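Local coordinates for protein type II restriction enzyme SfiI (PDB 2EZV) that recognises the double-stranded sequence GGCCNNNNNGGCC as a tetramer and cuts the DNA within it, leaving fragments with 5'-phosphates, at residues V16-L21 against R251-A256. Residues are numbered along the deposited sequence; the frame is centred on the assembly and turned at random.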
ATOM      1  N   VAL D  16     -14.858  20.759   0.532  1.00 17.39           N
ATOM      2  CA  VAL D  16     -14.274  19.437   0.354  1.00 17.43           C
ATOM      3  C   VAL D  16     -13.551  19.351  -0.980  1.00 16.70           C
ATOM      4  O   VAL D  16     -12.607  18.569  -1.130  1.00 16.99           O
ATOM      5  CB  VAL D  16     -15.322  18.287   0.419  1.00 17.42           C
ATOM      6  CG1 VAL D  16     -16.542  18.727   1.187  1.00 17.95           C
ATOM      7  CG2 VAL D  16     -15.660  17.810  -0.959  1.00 15.05           C
ATOM      8  N   GLU D  17     -13.994  20.132  -1.959  1.00 14.84           N
ATOM      9  CA  GLU D  17     -13.321  20.097  -3.251  1.00 15.73           C
ATOM     10  C   GLU D  17     -11.984  20.795  -3.052  1.00 15.10           C
ATOM     11  O   GLU D  17     -10.959  20.375  -3.585  1.00 13.70           O
ATOM     12  CB  GLU D  17     -14.156  20.790  -4.337  1.00 13.68           C
ATOM     13  CG  GLU D  17     -15.261  19.901  -4.897  1.00 15.32           C
ATOM     14  CD  GLU D  17     -16.135  20.584  -5.948  1.00 19.10           C
ATOM     15  OE1 GLU D  17     -16.972  19.890  -6.563  1.00 20.73           O
ATOM     16  OE2 GLU D  17     -16.004  21.808  -6.162  1.00 19.49           O
ATOM     17  N   LYS D  18     -12.000  21.840  -2.237  1.00 14.36           N
ATOM     18  CA  LYS D  18     -10.788  22.593  -1.961  1.00 15.43           C
ATOM     19  C   LYS D  18      -9.723  21.745  -1.266  1.00 14.16           C
ATOM     20  O   LYS D  18      -8.562  21.783  -1.656  1.00 11.97           O
ATOM     21  CB  LYS D  18     -11.110  23.816  -1.101  1.00 16.48           C
ATOM     22  CG  LYS D  18      -9.993  24.841  -1.042  1.00 15.14           C
ATOM     23  CD  LYS D  18     -10.402  25.981  -0.136  1.00 18.41           C
ATOM     24  CE  LYS D  18      -9.402  27.116  -0.155  1.00 17.21           C
ATOM     25  NZ  LYS D  18      -9.791  28.204   0.798  1.00 19.51           N
ATOM     26  N   GLN D  19     -10.106  20.976  -0.246  1.00 13.83           N
ATOM     27  CA  GLN D  19      -9.106  20.157   0.437  1.00 14.44           C
ATOM     28  C   GLN D  19      -8.675  18.986  -0.442  1.00 12.29           C
ATOM     29  O   GLN D  19      -7.562  18.480  -0.316  1.00 13.77           O
ATOM     30  CB  GLN D  19      -9.602  19.678   1.817  1.00 14.88           C
ATOM     31  CG  GLN D  19     -10.635  18.561   1.839  1.00 17.77           C
ATOM     32  CD  GLN D  19     -10.967  18.115   3.265  1.00 18.13           C
ATOM     33  OE1 GLN D  19     -11.441  18.904   4.072  1.00 20.56           O
ATOM     34  NE2 GLN D  19     -10.718  16.848   3.569  1.00 17.57           N
ATOM     35  N   THR D  20      -9.549  18.563  -1.347  1.00 13.63           N
ATOM     36  CA  THR D  20      -9.203  17.483  -2.270  1.00 12.62           C
ATOM     37  C   THR D  20      -8.113  18.047  -3.186  1.00 13.74           C
ATOM     38  O   THR D  20      -7.068  17.433  -3.390  1.00 12.73           O
ATOM     39  CB  THR D  20     -10.405  17.065  -3.126  1.00 12.60           C
ATOM     40  OG1 THR D  20     -11.381  16.433  -2.294  1.00 14.83           O
ATOM     41  CG2 THR D  20      -9.982  16.106  -4.233  1.00 11.58           C
ATOM     42  N   LEU D  21      -8.355  19.248  -3.698  1.00 14.94           N
ATOM     43  CA  LEU D  21      -7.411  19.901  -4.587  1.00 15.93           C
ATOM     44  C   LEU D  21      -6.076  20.160  -3.890  1.00 16.69           C
ATOM     45  O   LEU D  21      -5.011  19.850  -4.439  1.00 17.12           O
ATOM     46  CB  LEU D  21      -8.013  21.208  -5.096  1.00 16.31           C
ATOM     47  CG  LEU D  21      -7.378  21.943  -6.284  1.00 20.71           C
ATOM     48  CD1 LEU D  21      -6.687  23.179  -5.791  1.00 22.41           C
ATOM     49  CD2 LEU D  21      -6.420  21.046  -7.027  1.00 19.21           C
ATOM     50  N   ARG D 251      -2.594  29.222  -4.415  1.00 25.57           N
ATOM     51  CA  ARG D 251      -3.499  30.349  -4.611  1.00 25.84           C
ATOM     52  C   ARG D 251      -4.788  30.096  -3.829  1.00 27.64           C
ATOM     53  O   ARG D 251      -5.403  29.030  -3.937  1.00 26.58           O
ATOM     54  CB  ARG D 251      -3.808  30.517  -6.105  1.00 25.69           C
ATOM     55  CG  ARG D 251      -4.846  31.583  -6.420  1.00 25.37           C
ATOM     56  CD  ARG D 251      -5.105  31.660  -7.915  1.00 25.03           C
ATOM     57  NE  ARG D 251      -3.980  32.265  -8.619  1.00 25.67           N
ATOM     58  CZ  ARG D 251      -3.356  31.723  -9.663  1.00 26.23           C
ATOM     59  NH1 ARG D 251      -3.739  30.544 -10.145  1.00 23.01           N
ATOM     60  NH2 ARG D 251      -2.345  32.371 -10.228  1.00 26.08           N
ATOM     61  N   ASP D 252      -5.201  31.093  -3.057  1.00 29.25           N
ATOM     62  CA  ASP D 252      -6.393  30.970  -2.235  1.00 32.16           C
ATOM     63  C   ASP D 252      -7.105  32.315  -2.182  1.00 34.31           C
ATOM     64  O   ASP D 252      -6.722  33.255  -2.878  1.00 35.52           O
ATOM     65  CB  ASP D 252      -5.981  30.557  -0.822  1.00 30.66           C
ATOM     66  CG  ASP D 252      -6.962  29.607  -0.182  1.00 30.34           C
ATOM     67  OD1 ASP D 252      -8.183  29.794  -0.381  1.00 27.74           O
ATOM     68  OD2 ASP D 252      -6.505  28.684   0.529  1.00 30.02           O
ATOM     69  N   LEU D 253      -8.143  32.411  -1.358  1.00 35.96           N
ATOM     70  CA  LEU D 253      -8.855  33.672  -1.225  1.00 39.43           C
ATOM     71  C   LEU D 253      -9.109  33.985   0.243  1.00 39.86           C
ATOM     72  O   LEU D 253      -9.528  33.120   1.006  1.00 39.26           O
ATOM     73  CB  LEU D 253     -10.180  33.639  -1.999  1.00 41.89           C
ATOM     74  CG  LEU D 253     -11.487  33.277  -1.288  1.00 43.35           C
ATOM     75  CD1 LEU D 253     -12.634  33.429  -2.271  1.00 43.55           C
ATOM     76  CD2 LEU D 253     -11.429  31.851  -0.745  1.00 46.15           C
ATOM     77  N   ASN D 254      -8.825  35.224   0.630  1.00 43.70           N
ATOM     78  CA  ASN D 254      -9.029  35.687   2.002  1.00 45.46           C
ATOM     79  C   ASN D 254     -10.453  35.460   2.477  1.00 46.10           C
ATOM     80  O   ASN D 254     -11.345  35.139   1.688  1.00 44.99           O
ATOM     81  CB  ASN D 254      -8.691  37.173   2.122  1.00 46.34           C
ATOM     82  CG  ASN D 254      -7.198  37.427   2.195  1.00 48.63           C
ATOM     83  OD1 ASN D 254      -6.435  36.574   2.646  1.00 50.70           O
ATOM     84  ND2 ASN D 254      -6.778  38.605   1.752  1.00 49.35           N
ATOM     85  N   ASP D 255     -10.643  35.612   3.791  1.00 46.18           N
ATOM     86  CA  ASP D 255     -11.969  35.478   4.378  1.00 46.70           C
ATOM     87  C   ASP D 255     -12.634  36.808   4.046  1.00 46.47           C
ATOM     88  O   ASP D 255     -13.847  36.970   4.172  1.00 46.89           O
ATOM     89  CB  ASP D 255     -11.888  35.294   5.895  1.00 45.98           C
ATOM     90  CG  ASP D 255     -11.446  33.899   6.288  1.00 46.64           C
ATOM     91  OD1 ASP D 255     -12.045  32.928   5.775  1.00 45.28           O
ATOM     92  OD2 ASP D 255     -10.509  33.775   7.108  1.00 45.73           O
ATOM     93  N   ALA D 256     -11.804  37.755   3.614  1.00 45.72           N
ATOM     94  CA  ALA D 256     -12.256  39.085   3.230  1.00 44.64           C
ATOM     95  C   ALA D 256     -12.611  39.085   1.744  1.00 44.14           C
ATOM     96  O   ALA D 256     -12.968  40.122   1.185  1.00 44.50           O
ATOM     97  CB  ALA D 256     -11.162  40.105   3.509  1.00 44.06           C
TER
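K18 reaches out from helix 10-41 to the carboxylate of D252, and a salt bridge carries nearly all of the contact between V16-L21 and R251-A256, which together bury 95 Å². Its NZ lies 2.6 Å from D252 OD1 and hydrogen-bonds to the syn lone pair, facing OD2. With CG anti to the backbone N (chi1 -166°), the extended K18 side chain carries NZ across to D252, although K18 CA and D252 CA lie 9.5 Å apart. The two side chains cross at about a right angle. On the anti side, OD1 also accepts L253 N at 2.8 Å, tilted 16° from the plane of the carboxylate, while OD2 takes W250 NE1; three donors therefore fix the buried carboxylate. Replacing D252 by an alanine removes the carboxylate and is likely to leave the K18 ammonium without its acid partner and W250 NE1 and L253 N without their acceptors.

Away from the carboxylate the interface is thin: L253 CD2 stands 4.3 Å from K18 NZ, and L253 adds only 8 Å² to the buried area. Both K18 and L253 remain partly exposed, although W232 adds a cation-pi contact to the lysine. About 17 Å from the nearest DNA atom, a salt bridge thus joins the long N-terminal helix to the antiparallel beta hairpin 249-253 and 259-263 in this PDDEXK-clan endonuclease.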